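Dermonecrotic toxin (Pasteurella multocida, PDB 2EBF) is a dermonecrotic toxin and potent mitogen that induces bone resorption and is associated with severe progressive atrophic rhinitis of pigs, this chain being its C-terminal region. Local coordinates at residues 120-123 / 124-128; 159-163 / 164-168; 313-316 / 317-321; 329-332 / 333-336; 702-705 / 706-710. All blocks are in the same frame, centred on the assembly; numbering follows the deposited sequence.

Interaction 1 of 5, residues 120-123 / 124-128; sequences ELRT and QLEKA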
loop_
_atom_site.group_PDB
_atom_site.type_symbol
_atom_site.label_atom_id
_atom_site.label_comp_id
_atom_site.label_asym_id
_atom_site.label_seq_id
_atom_site.Cartn_x
_atom_site.Cartn_y
_atom_site.Cartn_z
ATOM N N GLU A 120 -11.696 -30.819 -7.436
ATOM C CA GLU A 120 -11.634 -30.516 -8.860
ATOM C C GLU A 120 -12.001 -29.057 -9.100
ATOM O O GLU A 120 -11.325 -28.354 -9.848
ATOM C CB GLU A 120 -12.535 -31.449 -9.671
ATOM C CG GLU A 120 -12.840 -30.940 -11.101
ATOM C CD GLU A 120 -11.610 -30.856 -12.007
ATOM O OE1 GLU A 120 -11.699 -30.247 -13.118
ATOM O OE2 GLU A 120 -10.556 -31.413 -11.622
ATOM N N LEU A 121 -13.067 -28.608 -8.449
ATOM C CA LEU A 121 -13.491 -27.214 -8.540
ATOM C C LEU A 121 -12.399 -26.258 -8.049
ATOM O O LEU A 121 -12.149 -25.226 -8.670
ATOM C CB LEU A 121 -14.780 -26.994 -7.743
ATOM C CG LEU A 121 -15.343 -25.573 -7.668
ATOM C CD1 LEU A 121 -15.590 -24.959 -9.053
ATOM C CD2 LEU A 121 -16.618 -25.560 -6.842
ATOM N N ARG A 122 -11.766 -26.595 -6.931
ATOM C CA ARG A 122 -10.678 -25.767 -6.398
ATOM C C ARG A 122 -9.528 -25.648 -7.397
ATOM O O ARG A 122 -8.984 -24.565 -7.598
ATOM C CB ARG A 122 -10.179 -26.314 -5.056
ATOM C CG ARG A 122 -9.152 -25.409 -4.380
ATOM C CD ARG A 122 -8.785 -25.897 -2.979
ATOM N NE ARG A 122 -8.354 -27.293 -2.979
ATOM C CZ ARG A 122 -8.260 -28.051 -1.886
ATOM N NH1 ARG A 122 -8.557 -27.555 -0.698
ATOM N NH2 ARG A 122 -7.864 -29.315 -1.985
ATOM N N THR A 123 -9.165 -26.761 -8.030
ATOM C CA THR A 123 -8.104 -26.746 -9.045
ATOM C C THR A 123 -8.517 -25.867 -10.242
ATOM O O THR A 123 -7.698 -25.126 -10.786
ATOM C CB THR A 123 -7.745 -28.176 -9.487
ATOM O OG1 THR A 123 -7.317 -28.918 -8.341
ATOM C CG2 THR A 123 -6.614 -28.170 -10.505
ATOM N N GLN A 124 -9.795 -25.929 -10.627
ATOM C CA GLN A 124 -10.314 -25.070 -11.710
ATOM C C GLN A 124 -10.135 -23.594 -11.408
ATOM O O GLN A 124 -9.791 -22.803 -12.300
ATOM C CB GLN A 124 -11.797 -25.338 -11.990
ATOM C CG GLN A 124 -12.083 -26.704 -12.596
ATOM C CD GLN A 124 -13.560 -27.043 -12.649
ATOM O OE1 GLN A 124 -13.934 -28.109 -13.158
ATOM N NE2 GLN A 124 -14.409 -26.154 -12.135
ATOM N N LEU A 125 -10.420 -23.220 -10.166
ATOM C CA LEU A 125 -10.305 -21.829 -9.741
ATOM C C LEU A 125 -8.842 -21.420 -9.759
ATOM O O LEU A 125 -8.507 -20.326 -10.192
ATOM C CB LEU A 125 -10.886 -21.635 -8.337
ATOM C CG LEU A 125 -12.394 -21.924 -8.171
ATOM C CD1 LEU A 125 -12.704 -22.144 -6.693
ATOM C CD2 LEU A 125 -13.219 -20.784 -8.742
ATOM N N GLU A 126 -7.974 -22.299 -9.280
ATOM C CA GLU A 126 -6.528 -22.006 -9.310
ATOM C C GLU A 126 -6.030 -21.752 -10.731
ATOM O O GLU A 126 -5.284 -20.795 -10.981
ATOM C CB GLU A 126 -5.739 -23.129 -8.664
ATOM C CG GLU A 126 -5.910 -23.268 -7.178
ATOM C CD GLU A 126 -5.221 -24.519 -6.659
ATOM O OE1 GLU A 126 -4.595 -25.229 -7.477
ATOM O OE2 GLU A 126 -5.299 -24.803 -5.450
ATOM N N LYS A 127 -6.468 -22.590 -11.664
ATOM C CA LYS A 127 -6.070 -22.471 -13.057
ATOM C C LYS A 127 -6.685 -21.251 -13.753
ATOM O O LYS A 127 -6.081 -20.710 -14.672
ATOM C CB LYS A 127 -6.399 -23.752 -13.839
ATOM C CG LYS A 127 -5.624 -24.980 -13.364
ATOM C CD LYS A 127 -5.531 -26.060 -14.445
ATOM C CE LYS A 127 -6.836 -26.803 -14.637
ATOM N NZ LYS A 127 -6.727 -27.838 -15.723
ATOM N N ALA A 128 -7.875 -20.825 -13.323
ATOM C CA ALA A 128 -8.513 -19.647 -13.892
ATOM C C ALA A 128 -7.825 -18.347 -13.469
ATOM O O ALA A 128 -7.886 -17.338 -14.190
ATOM C CB ALA A 128 -10.004 -19.605 -13.513
#
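Leu121 and Leu125 meet one turn apart on the alpha-helix 115-129, in the membrane localization domain of the toxin. The backbone supplies the regular i to i+4 hydrogen bonds, all four 3.0 Å long: Gln124 N to Glu120 O, Leu125 N to Leu121 O, Glu126 N to Arg122 O and Lys127 N to Thr123 O. Apolar contact is modest, with Leu121 CG 4.4 Å from Leu125 CD1. Leucine suits both places because they are buried; Leu125 continues inward against Met95, Leu98 and Met99, which packs this helix against helix 88-108.

The polar side chains lie on other faces. Those of Glu120 and Gln124 cross at about a right angle, carboxylate and amide planes 88° apart, while Trp52 touches both. The glutamine stem is the part that packs firmly: with CG beside its own backbone N (chi1 -68°), Gln124 CG rests 3.3 Å from Glu120 O.

Among the charged groups, Arg122 and Glu126 run alongside each other in the same direction, but the guanidinium of Arg122 is bound by salt bridges to Asp103 and Glu106. Its long reach spans from this helix to helix 88-108, beside a bound glucose. Toward Glu126 it offers hydrocarbon instead, Arg122 CG lying 4.0 Å from Glu126 OE2.

Interaction 2 of 5, residues 159-163 / 164-168; sequences AMNEM and AGKTS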
loop_
_atom_site.group_PDB
_atom_site.type_symbol
_atom_site.label_atom_id
_atom_site.label_comp_id
_atom_site.label_asym_id
_atom_site.label_seq_id
_atom_site.Cartn_x
_atom_site.Cartn_y
_atom_site.Cartn_z
ATOM N N ALA A 159 -0.087 -8.054 -8.557
ATOM C CA ALA A 159 0.773 -8.824 -9.457
ATOM C C ALA A 159 0.369 -8.600 -10.917
ATOM O O ALA A 159 1.226 -8.388 -11.765
ATOM C CB ALA A 159 0.709 -10.307 -9.122
ATOM N N MET A 160 -0.931 -8.628 -11.196
ATOM C CA MET A 160 -1.422 -8.471 -12.567
ATOM C C MET A 160 -1.156 -7.065 -13.077
ATOM O O MET A 160 -0.746 -6.889 -14.224
ATOM C CB MET A 160 -2.911 -8.815 -12.671
ATOM C CG MET A 160 -3.200 -10.319 -12.547
ATOM S SD MET A 160 -4.911 -10.775 -12.862
ATOM C CE MET A 160 -5.774 -9.871 -11.574
ATOM N N ASN A 161 -1.372 -6.068 -12.222
ATOM C CA ASN A 161 -1.033 -4.685 -12.577
ATOM C C ASN A 161 0.467 -4.504 -12.817
ATOM O O ASN A 161 0.873 -3.785 -13.734
ATOM C CB ASN A 161 -1.540 -3.725 -11.511
ATOM C CG ASN A 161 -3.025 -3.486 -11.627
ATOM O OD1 ASN A 161 -3.602 -3.701 -12.687
ATOM N ND2 ASN A 161 -3.649 -3.033 -10.550
ATOM N N GLU A 162 1.285 -5.156 -12.002
ATOM C CA GLU A 162 2.742 -5.114 -12.174
ATOM C C GLU A 162 3.186 -5.758 -13.500
ATOM O O GLU A 162 4.037 -5.210 -14.230
ATOM C CB GLU A 162 3.435 -5.797 -10.996
ATOM C CG GLU A 162 4.951 -5.537 -10.895
ATOM C CD GLU A 162 5.556 -5.964 -9.568
ATOM O OE1 GLU A 162 4.892 -5.784 -8.528
ATOM O OE2 GLU A 162 6.729 -6.447 -9.556
ATOM N N MET A 163 2.606 -6.917 -13.811
ATOM C CA MET A 163 2.945 -7.656 -15.031
ATOM C C MET A 163 2.543 -6.881 -16.278
ATOM O O MET A 163 3.188 -6.995 -17.320
ATOM C CB MET A 163 2.250 -9.016 -15.026
ATOM C CG MET A 163 2.887 -10.026 -14.066
ATOM S SD MET A 163 2.052 -11.625 -14.188
ATOM C CE MET A 163 0.517 -11.302 -13.378
ATOM N N ALA A 164 1.478 -6.094 -16.147
ATOM C CA ALA A 164 0.940 -5.278 -17.231
ATOM C C ALA A 164 1.623 -3.916 -17.362
ATOM O O ALA A 164 1.397 -3.204 -18.344
ATOM C CB ALA A 164 -0.566 -5.086 -17.033
ATOM N N GLY A 165 2.459 -3.564 -16.380
ATOM C CA GLY A 165 3.191 -2.302 -16.370
ATOM C C GLY A 165 2.349 -1.140 -15.866
ATOM O O GLY A 165 2.634 0.016 -16.172
ATOM N N LYS A 166 1.320 -1.438 -15.083
ATOM C CA LYS A 166 0.419 -0.395 -14.561
ATOM C C LYS A 166 0.704 -0.023 -13.100
ATOM O O LYS A 166 0.057 0.862 -12.535
ATOM C CB LYS A 166 -1.030 -0.837 -14.694
ATOM C CG LYS A 166 -1.498 -1.011 -16.131
ATOM C CD LYS A 166 -2.903 -1.567 -16.164
ATOM C CE LYS A 166 -3.952 -0.470 -16.017
ATOM N NZ LYS A 166 -5.281 -1.077 -15.754
ATOM N N THR A 167 1.641 -0.718 -12.474
ATOM C CA THR A 167 2.063 -0.365 -11.115
ATOM C C THR A 167 3.549 -0.675 -11.027
ATOM O O THR A 167 4.062 -1.431 -11.852
ATOM C CB THR A 167 1.221 -1.084 -10.015
ATOM O OG1 THR A 167 1.406 -0.426 -8.754
ATOM C CG2 THR A 167 1.615 -2.560 -9.858
ATOM N N SER A 168 4.239 -0.067 -10.065
ATOM C CA SER A 168 5.676 -0.243 -9.900
ATOM C C SER A 168 5.949 -1.567 -9.226
ATOM O O SER A 168 5.033 -2.179 -8.685
ATOM C CB SER A 168 6.243 0.893 -9.044
ATOM O OG SER A 168 5.552 0.932 -7.803
HETATM O O HOH W 1 5.273 -2.870 -13.713
#
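Met160 O takes the hydrogen bond of Ala164 N at 3.0 Å, the last regular one before helix 151-164 closes in a Schellman motif. The small methyl of Ala164 sits against the same carbonyl, its CB 3.3 Å from Met160 O. At Asn161 the chain is held more tightly: Lys166 N reaches Asn161 O over 2.7 Å, the 6→1 closure of the motif. Thr167 N adds a weak bond to the same oxygen. Asn161 CB also packs on the methyl Thr167 CG2, 3.7 Å away.

Glu162 provides the inner 5→2 bond, Gly165 N approaching Glu162 O at 3.1 Å from above the carbonyl plane. Gly165 reverses the chain with a positive phi of 82°, a conformation that glycine adopts with little strain. The carboxylate of Glu162 turns instead to Thr171 and Ser170, linking this helix end to the start of helix 171-180. A water spans the turn, donating to Glu162 O and Thr167 O.

Met163 faces Phe44 as Met160 does, flexible thioethers suiting that apolar side. Thr167, with OG1 anti to its backbone N (chi1 -163°), turns its methyl back to the helix, so that CG2 comes within 3.4 Å of Glu162 N.

Interaction 3 of 5, residues 313-316 / 317-321; sequences NFFN and TLVSD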
loop_
_atom_site.group_PDB
_atom_site.type_symbol
_atom_site.label_atom_id
_atom_site.label_comp_id
_atom_site.label_asym_id
_atom_site.label_seq_id
_atom_site.Cartn_x
_atom_site.Cartn_y
_atom_site.Cartn_z
ATOM N N ASN A 313 -15.018 -10.377 10.273
ATOM C CA ASN A 313 -15.192 -9.109 9.592
ATOM C C ASN A 313 -14.090 -8.099 9.885
ATOM O O ASN A 313 -13.583 -7.442 8.974
ATOM C CB ASN A 313 -16.539 -8.514 9.971
ATOM C CG ASN A 313 -17.418 -8.296 8.776
ATOM O OD1 ASN A 313 -17.563 -7.161 8.292
ATOM N ND2 ASN A 313 -17.994 -9.386 8.257
ATOM N N PHE A 314 -13.740 -7.965 11.168
ATOM C CA PHE A 314 -12.670 -7.074 11.598
ATOM C C PHE A 314 -11.333 -7.601 11.085
ATOM O O PHE A 314 -10.493 -6.836 10.618
ATOM C CB PHE A 314 -12.647 -6.957 13.129
ATOM C CG PHE A 314 -11.526 -6.111 13.662
ATOM C CD1 PHE A 314 -11.535 -4.734 13.494
ATOM C CD2 PHE A 314 -10.464 -6.693 14.342
ATOM C CE1 PHE A 314 -10.492 -3.942 13.995
ATOM C CE2 PHE A 314 -9.416 -5.913 14.841
ATOM C CZ PHE A 314 -9.436 -4.539 14.667
ATOM N N PHE A 315 -11.159 -8.915 11.181
ATOM C CA PHE A 315 -9.969 -9.590 10.662
ATOM C C PHE A 315 -9.750 -9.253 9.178
ATOM O O PHE A 315 -8.691 -8.757 8.808
ATOM C CB PHE A 315 -10.091 -11.105 10.887
ATOM C CG PHE A 315 -8.855 -11.882 10.513
ATOM C CD1 PHE A 315 -7.854 -12.128 11.459
ATOM C CD2 PHE A 315 -8.697 -12.382 9.222
ATOM C CE1 PHE A 315 -6.700 -12.865 11.106
ATOM C CE2 PHE A 315 -7.538 -13.117 8.863
ATOM C CZ PHE A 315 -6.559 -13.355 9.816
ATOM N N ASN A 316 -10.760 -9.495 8.345
ATOM C CA ASN A 316 -10.674 -9.193 6.904
ATOM C C ASN A 316 -10.369 -7.731 6.599
ATOM O O ASN A 316 -9.557 -7.422 5.730
ATOM C CB ASN A 316 -11.967 -9.609 6.193
ATOM C CG ASN A 316 -12.113 -11.105 6.084
ATOM O OD1 ASN A 316 -11.167 -11.850 6.344
ATOM N ND2 ASN A 316 -13.301 -11.559 5.681
ATOM N N THR A 317 -11.022 -6.831 7.325
ATOM C CA THR A 317 -10.807 -5.397 7.151
ATOM C C THR A 317 -9.371 -4.999 7.483
ATOM O O THR A 317 -8.762 -4.191 6.780
ATOM C CB THR A 317 -11.776 -4.612 8.027
ATOM O OG1 THR A 317 -13.103 -4.849 7.552
ATOM C CG2 THR A 317 -11.461 -3.105 7.995
ATOM N N LEU A 318 -8.848 -5.572 8.562
ATOM C CA LEU A 318 -7.491 -5.323 9.001
ATOM C C LEU A 318 -6.490 -5.804 7.948
ATOM O O LEU A 318 -5.535 -5.105 7.632
ATOM C CB LEU A 318 -7.263 -6.054 10.316
ATOM C CG LEU A 318 -6.344 -5.484 11.397
ATOM C CD1 LEU A 318 -6.622 -4.006 11.702
ATOM C CD2 LEU A 318 -6.516 -6.336 12.647
ATOM N N VAL A 319 -6.724 -6.994 7.402
ATOM C CA VAL A 319 -5.862 -7.545 6.346
ATOM C C VAL A 319 -5.758 -6.620 5.132
ATOM O O VAL A 319 -4.655 -6.319 4.664
ATOM C CB VAL A 319 -6.348 -8.952 5.893
ATOM C CG1 VAL A 319 -5.698 -9.356 4.570
ATOM C CG2 VAL A 319 -6.067 -9.982 6.966
ATOM N N SER A 320 -6.904 -6.185 4.616
ATOM C CA SER A 320 -6.924 -5.375 3.409
ATOM C C SER A 320 -6.495 -3.925 3.643
ATOM O O SER A 320 -5.844 -3.331 2.788
ATOM C CB SER A 320 -8.289 -5.452 2.722
ATOM O OG SER A 320 -9.293 -4.936 3.548
ATOM N N ASP A 321 -6.836 -3.362 4.802
ATOM C CA ASP A 321 -6.329 -2.034 5.169
ATOM C C ASP A 321 -4.811 -2.009 5.303
ATOM O O ASP A 321 -4.166 -1.078 4.836
ATOM C CB ASP A 321 -6.971 -1.531 6.467
ATOM C CG ASP A 321 -8.415 -1.099 6.272
ATOM O OD1 ASP A 321 -8.897 -1.127 5.121
ATOM O OD2 ASP A 321 -9.076 -0.725 7.268
#
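Phe314 lays the end of its ring against the branched tip of Leu318 one helical turn on, CE2 of Phe314 being 3.7 Å from CD2 of Leu318. The methyl comes in obliquely. The ring gets there because CG is anti to the backbone N (chi1 177°) and so leans along the helix toward the following turn; it also meets Tyr205 edge-to-face. A second such pair follows one residue later, where Phe315 CE2 is 3.9 Å from Val319 CG2. The compact valine also lies against the backbone, its CG2 3.4 Å from Phe315 O. Phe315 packs edge-to-face with Phe188, a residue of a glycan pocket.

Over residues 313-320 the backbone carries i to i+4 hydrogen bonds, the straightest of the set being Ser320 N to Asn316 O (3.1 Å, N-H...O 164°). On the more exposed side stand short polar side chains that can stay close to the main chain. Thr317 OG1 lies 3.0 Å from Asn313 O, and Ser320 OG stands near two carbonyls, Asn316 O and Thr317 O, with weak bonds between which its proton is not settled.

The chemistry is thus amphipathic: in this helix of the C2 domain the two phenylalanines carry the contacts to Tyr205 and Phe188, with Leu318 and Val319 backing their rings, while asparagine, threonine and serine lie on the more exposed side, Asn316 with a weak bond to Arg312.

Interaction 4 of 5, residues 329-332 / 333-336; sequences TMLL and TESF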
loop_
_atom_site.group_PDB
_atom_site.type_symbol
_atom_site.label_atom_id
_atom_site.label_comp_id
_atom_site.label_asym_id
_atom_site.label_seq_id
_atom_site.Cartn_x
_atom_site.Cartn_y
_atom_site.Cartn_z
ATOM N N THR A 329 2.918 3.394 1.849
ATOM C CA THR A 329 4.213 3.626 2.466
ATOM C C THR A 329 5.354 3.303 1.504
ATOM O O THR A 329 6.264 4.108 1.317
ATOM C CB THR A 329 4.312 2.858 3.789
ATOM O OG1 THR A 329 3.459 3.511 4.733
ATOM C CG2 THR A 329 5.745 2.811 4.319
ATOM N N MET A 330 5.278 2.148 0.852
ATOM C CA MET A 330 6.325 1.752 -0.091
ATOM C C MET A 330 6.427 2.755 -1.238
ATOM O O MET A 330 7.516 3.200 -1.604
ATOM C CB MET A 330 6.036 0.352 -0.632
ATOM C CG MET A 330 6.195 -0.725 0.416
ATOM S SD MET A 330 5.559 -2.335 -0.067
ATOM C CE MET A 330 6.455 -2.630 -1.592
ATOM N N LEU A 331 5.276 3.142 -1.775
ATOM C CA LEU A 331 5.219 4.126 -2.857
ATOM C C LEU A 331 5.854 5.451 -2.441
ATOM O O LEU A 331 6.556 6.088 -3.228
ATOM C CB LEU A 331 3.764 4.364 -3.277
ATOM C CG LEU A 331 3.524 5.370 -4.404
ATOM C CD1 LEU A 331 4.160 4.841 -5.695
ATOM C CD2 LEU A 331 2.037 5.617 -4.589
ATOM N N LEU A 332 5.595 5.861 -1.202
ATOM C CA LEU A 332 6.135 7.108 -0.676
ATOM C C LEU A 332 7.663 7.111 -0.642
ATOM O O LEU A 332 8.266 8.177 -0.697
ATOM C CB LEU A 332 5.566 7.384 0.721
ATOM C CG LEU A 332 5.944 8.645 1.503
ATOM C CD1 LEU A 332 5.037 9.832 1.157
ATOM C CD2 LEU A 332 5.852 8.327 2.986
ATOM N N THR A 333 8.292 5.935 -0.556
ATOM C CA THR A 333 9.756 5.870 -0.524
ATOM C C THR A 333 10.395 5.936 -1.919
ATOM O O THR A 333 11.611 6.185 -2.046
ATOM C CB THR A 333 10.273 4.583 0.155
ATOM O OG1 THR A 333 9.956 3.450 -0.660
ATOM C CG2 THR A 333 9.678 4.405 1.552
ATOM N N GLU A 334 9.596 5.672 -2.955
ATOM C CA GLU A 334 10.112 5.546 -4.319
ATOM C C GLU A 334 10.743 6.833 -4.821
ATOM O O GLU A 334 10.128 7.899 -4.789
ATOM C CB GLU A 334 9.016 5.095 -5.292
ATOM C CG GLU A 334 8.709 3.621 -5.214
ATOM C CD GLU A 334 7.659 3.162 -6.226
ATOM O OE1 GLU A 334 7.240 1.988 -6.114
ATOM O OE2 GLU A 334 7.263 3.955 -7.123
ATOM N N SER A 335 11.983 6.718 -5.286
ATOM C CA SER A 335 12.716 7.861 -5.820
ATOM C C SER A 335 12.702 9.066 -4.867
ATOM O O SER A 335 12.622 10.220 -5.312
ATOM C CB SER A 335 12.169 8.251 -7.206
ATOM O OG SER A 335 12.480 7.243 -8.167
ATOM N N PHE A 336 12.750 8.817 -3.557
ATOM C CA PHE A 336 12.888 9.939 -2.630
ATOM C C PHE A 336 14.264 10.523 -2.876
ATOM O O PHE A 336 15.246 9.790 -2.919
ATOM C CB PHE A 336 12.731 9.537 -1.157
ATOM C CG PHE A 336 12.868 10.702 -0.208
ATOM C CD1 PHE A 336 11.778 11.533 0.049
ATOM C CD2 PHE A 336 14.086 10.995 0.390
ATOM C CE1 PHE A 336 11.900 12.630 0.904
ATOM C CE2 PHE A 336 14.226 12.088 1.253
ATOM C CZ PHE A 336 13.128 12.909 1.510
#
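Thr333 N turns from the alpha pattern toward a three-residue one as helix 312-333 runs out, bonding to Met330 O at 3.0 Å and only weakly to Thr329 O, while Glu334 N bonds to Leu331 O at 3.1 Å. Both of these shorter-range donors sit above the carbonyl plane of their acceptor. A type II beta turn follows at once, from Thr333 to Phe336, closed by Phe336 N to Thr333 O at 3.2 Å; Ser335 occupies its third position with positive phi.

The side chain of Thr333 does most of the fastening. Its OG1, set between the backbone N and the carbonyl carbon (chi1 68°), donates to Met330 O over 2.6 Å, in the carbonyl plane and on a lone pair. Met330 O is therefore gripped twice by one residue, hydroxyl in plane and N-H above. The hydroxyl has a further partner in Arg515, and the methyl turns back to the helix, Thr333 CG2 lying 3.4 Å from Thr329 O. Threonine suits this buried spot because it offers both a donor and a small apolar branch.

Glu334 reaches back with an extended chain, its OE2 resting 3.5 Å from the methyl Leu331 CD1 as the two side chains cross. Its other oxygen, OE1, is bound by Ser168. Met330 instead packs against Asp173 and Leu174 of helix 171-180, and the Phe336 ring meets those of Tyr523 and Tyr338, the latter edge-to-face.

With a bond accepted and a bond given, the Thr333 hydroxyl is satisfied despite its burial, and ties the helix end to the loop carrying Arg515.

Interaction 5 of 5, residues 702-705 / 706-710; sequences DDWA and LEIAQ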
loop_
_atom_site.group_PDB
_atom_site.type_symbol
_atom_site.label_atom_id
_atom_site.label_comp_id
_atom_site.label_asym_id
_atom_site.label_seq_id
_atom_site.Cartn_x
_atom_site.Cartn_y
_atom_site.Cartn_z
ATOM N N ASP A 702 4.828 9.342 -28.240
ATOM C CA ASP A 702 3.676 8.664 -27.615
ATOM C C ASP A 702 2.395 8.778 -28.433
ATOM O O ASP A 702 1.606 7.830 -28.511
ATOM C CB ASP A 702 3.445 9.170 -26.194
ATOM C CG ASP A 702 4.593 8.845 -25.267
ATOM O OD1 ASP A 702 5.366 7.900 -25.549
ATOM O OD2 ASP A 702 4.719 9.549 -24.243
ATOM N N ASP A 703 2.178 9.953 -29.015
ATOM C CA ASP A 703 1.031 10.190 -29.890
ATOM C C ASP A 703 1.170 9.413 -31.194
ATOM O O ASP A 703 0.195 8.864 -31.711
ATOM C CB ASP A 703 0.880 11.677 -30.155
ATOM C CG ASP A 703 0.596 12.450 -28.881
ATOM O OD1 ASP A 703 -0.304 12.035 -28.131
ATOM O OD2 ASP A 703 1.297 13.437 -28.607
ATOM N N TRP A 704 2.395 9.351 -31.706
ATOM C CA TRP A 704 2.697 8.503 -32.859
ATOM C C TRP A 704 2.332 7.041 -32.575
ATOM O O TRP A 704 1.618 6.426 -33.362
ATOM C CB TRP A 704 4.175 8.623 -33.250
ATOM C CG TRP A 704 4.629 7.602 -34.280
ATOM C CD1 TRP A 704 4.524 7.710 -35.640
ATOM C CD2 TRP A 704 5.277 6.345 -34.026
ATOM N NE1 TRP A 704 5.045 6.597 -36.243
ATOM C CE2 TRP A 704 5.523 5.743 -35.280
ATOM C CE3 TRP A 704 5.671 5.669 -32.858
ATOM C CZ2 TRP A 704 6.137 4.492 -35.408
ATOM C CZ3 TRP A 704 6.287 4.415 -32.981
ATOM C CH2 TRP A 704 6.515 3.844 -34.255
ATOM N N ALA A 705 2.813 6.497 -31.450
ATOM C CA ALA A 705 2.538 5.095 -31.096
ATOM C C ALA A 705 1.041 4.834 -31.032
ATOM O O ALA A 705 0.547 3.842 -31.590
ATOM C CB ALA A 705 3.198 4.726 -29.775
ATOM N N LEU A 706 0.319 5.736 -30.367
ATOM C CA LEU A 706 -1.123 5.611 -30.216
ATOM C C LEU A 706 -1.812 5.624 -31.582
ATOM O O LEU A 706 -2.683 4.788 -31.845
ATOM C CB LEU A 706 -1.664 6.726 -29.305
ATOM C CG LEU A 706 -3.138 6.701 -28.883
ATOM C CD1 LEU A 706 -3.412 7.601 -27.676
ATOM C CD2 LEU A 706 -3.956 7.189 -30.000
ATOM N N GLU A 707 -1.421 6.559 -32.446
ATOM C CA GLU A 707 -2.015 6.640 -33.781
ATOM C C GLU A 707 -1.810 5.364 -34.589
ATOM O O GLU A 707 -2.749 4.845 -35.192
ATOM C CB GLU A 707 -1.484 7.846 -34.559
ATOM C CG GLU A 707 -1.804 7.751 -36.056
ATOM C CD GLU A 707 -1.816 9.077 -36.787
ATOM O OE1 GLU A 707 -1.846 10.155 -36.150
ATOM O OE2 GLU A 707 -1.824 9.028 -38.030
ATOM N N ILE A 708 -0.578 4.860 -34.592
ATOM C CA ILE A 708 -0.256 3.637 -35.318
ATOM C C ILE A 708 -1.044 2.436 -34.771
ATOM O O ILE A 708 -1.564 1.630 -35.535
ATOM C CB ILE A 708 1.287 3.356 -35.284
ATOM C CG1 ILE A 708 2.071 4.503 -35.964
ATOM C CG2 ILE A 708 1.608 2.048 -35.970
ATOM C CD1 ILE A 708 1.711 4.760 -37.449
ATOM N N ALA A 709 -1.125 2.315 -33.449
ATOM C CA ALA A 709 -1.856 1.205 -32.842
ATOM C C ALA A 709 -3.343 1.264 -33.211
ATOM O O ALA A 709 -3.945 0.256 -33.568
ATOM C CB ALA A 709 -1.671 1.203 -31.322
ATOM N N GLN A 710 -3.920 2.455 -33.141
ATOM C CA GLN A 710 -5.350 2.627 -33.427
ATOM C C GLN A 710 -5.683 2.355 -34.892
ATOM O O GLN A 710 -6.639 1.631 -35.205
ATOM C CB GLN A 710 -5.809 4.025 -33.014
ATOM C CG GLN A 710 -5.897 4.211 -31.504
ATOM C CD GLN A 710 -6.454 5.559 -31.091
ATOM O OE1 GLN A 710 -6.455 6.519 -31.861
ATOM N NE2 GLN A 710 -6.913 5.641 -29.844
#
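Trp704 O and Ile708 N form the straightest of the alpha-helical bonds here, 3.0 Å long with an N-H...O angle of 170°; the others, Leu706 N to Asp702 O, Glu707 N to Asp703 O and Ala709 N to Ala705 O, complete a regular turn of helix 701-711. The same two residues carry the side-chain contact, a CH-pi interaction. Ile708 CG1 stands over one face of the indole, 3.8 Å from the centroid of the five-membered ring and 19° off its normal. It is displaced toward the rim, and of the ring atoms NE1 of Trp704 is nearest, at 3.6 Å.

Torsions on both sides bring them together. Trp704 has CG anti to the backbone N (chi1 170°), which swings the ring along the helix, and Ile708 keeps CG1 beside its own N, where it also touches Trp704 O at 3.3 Å. Both side chains face the antiparallel sheet of the C3 domain: Ile650 of strand 643-656 packs against each, and His666 of strand 660-673 meets the indole ring as well as Ile708. The small Ala709 also touches Ile650.

Polar ends are provided for at this buried surface. The indole N-H is spent on Asp681, and the carboxylate of Glu707 on Arg586 and Arg711. Tryptophan thus serves twice, its broad face receiving isoleucine while its one polar atom, hydrogen-bonded to Asp681, should help hold the ring's rotation.

Interactions 2 and 4 touch: Ser168 OG lies 2.6 Å from Glu334 OE1, a probable hydrogen bond joining two helix-ending turns whose centres are 17 Å apart. Interactions 3 and 4 share helix 312-333, their centres 24 Å apart. Interactions 1 and 3 each lie near a bound glucose: the side chain of Arg122 is about 5 Å from one and that of Asn316 about 7 Å, while Asp103 and Phe188, partners of these segments, line the glycan pockets. Interaction 5 stands apart in the C3 domain, which also holds the phosphonate pocket at Gly624 to Ser628; its centre is 21 Å from that of interaction 2 and 43 Å from that of interaction 3.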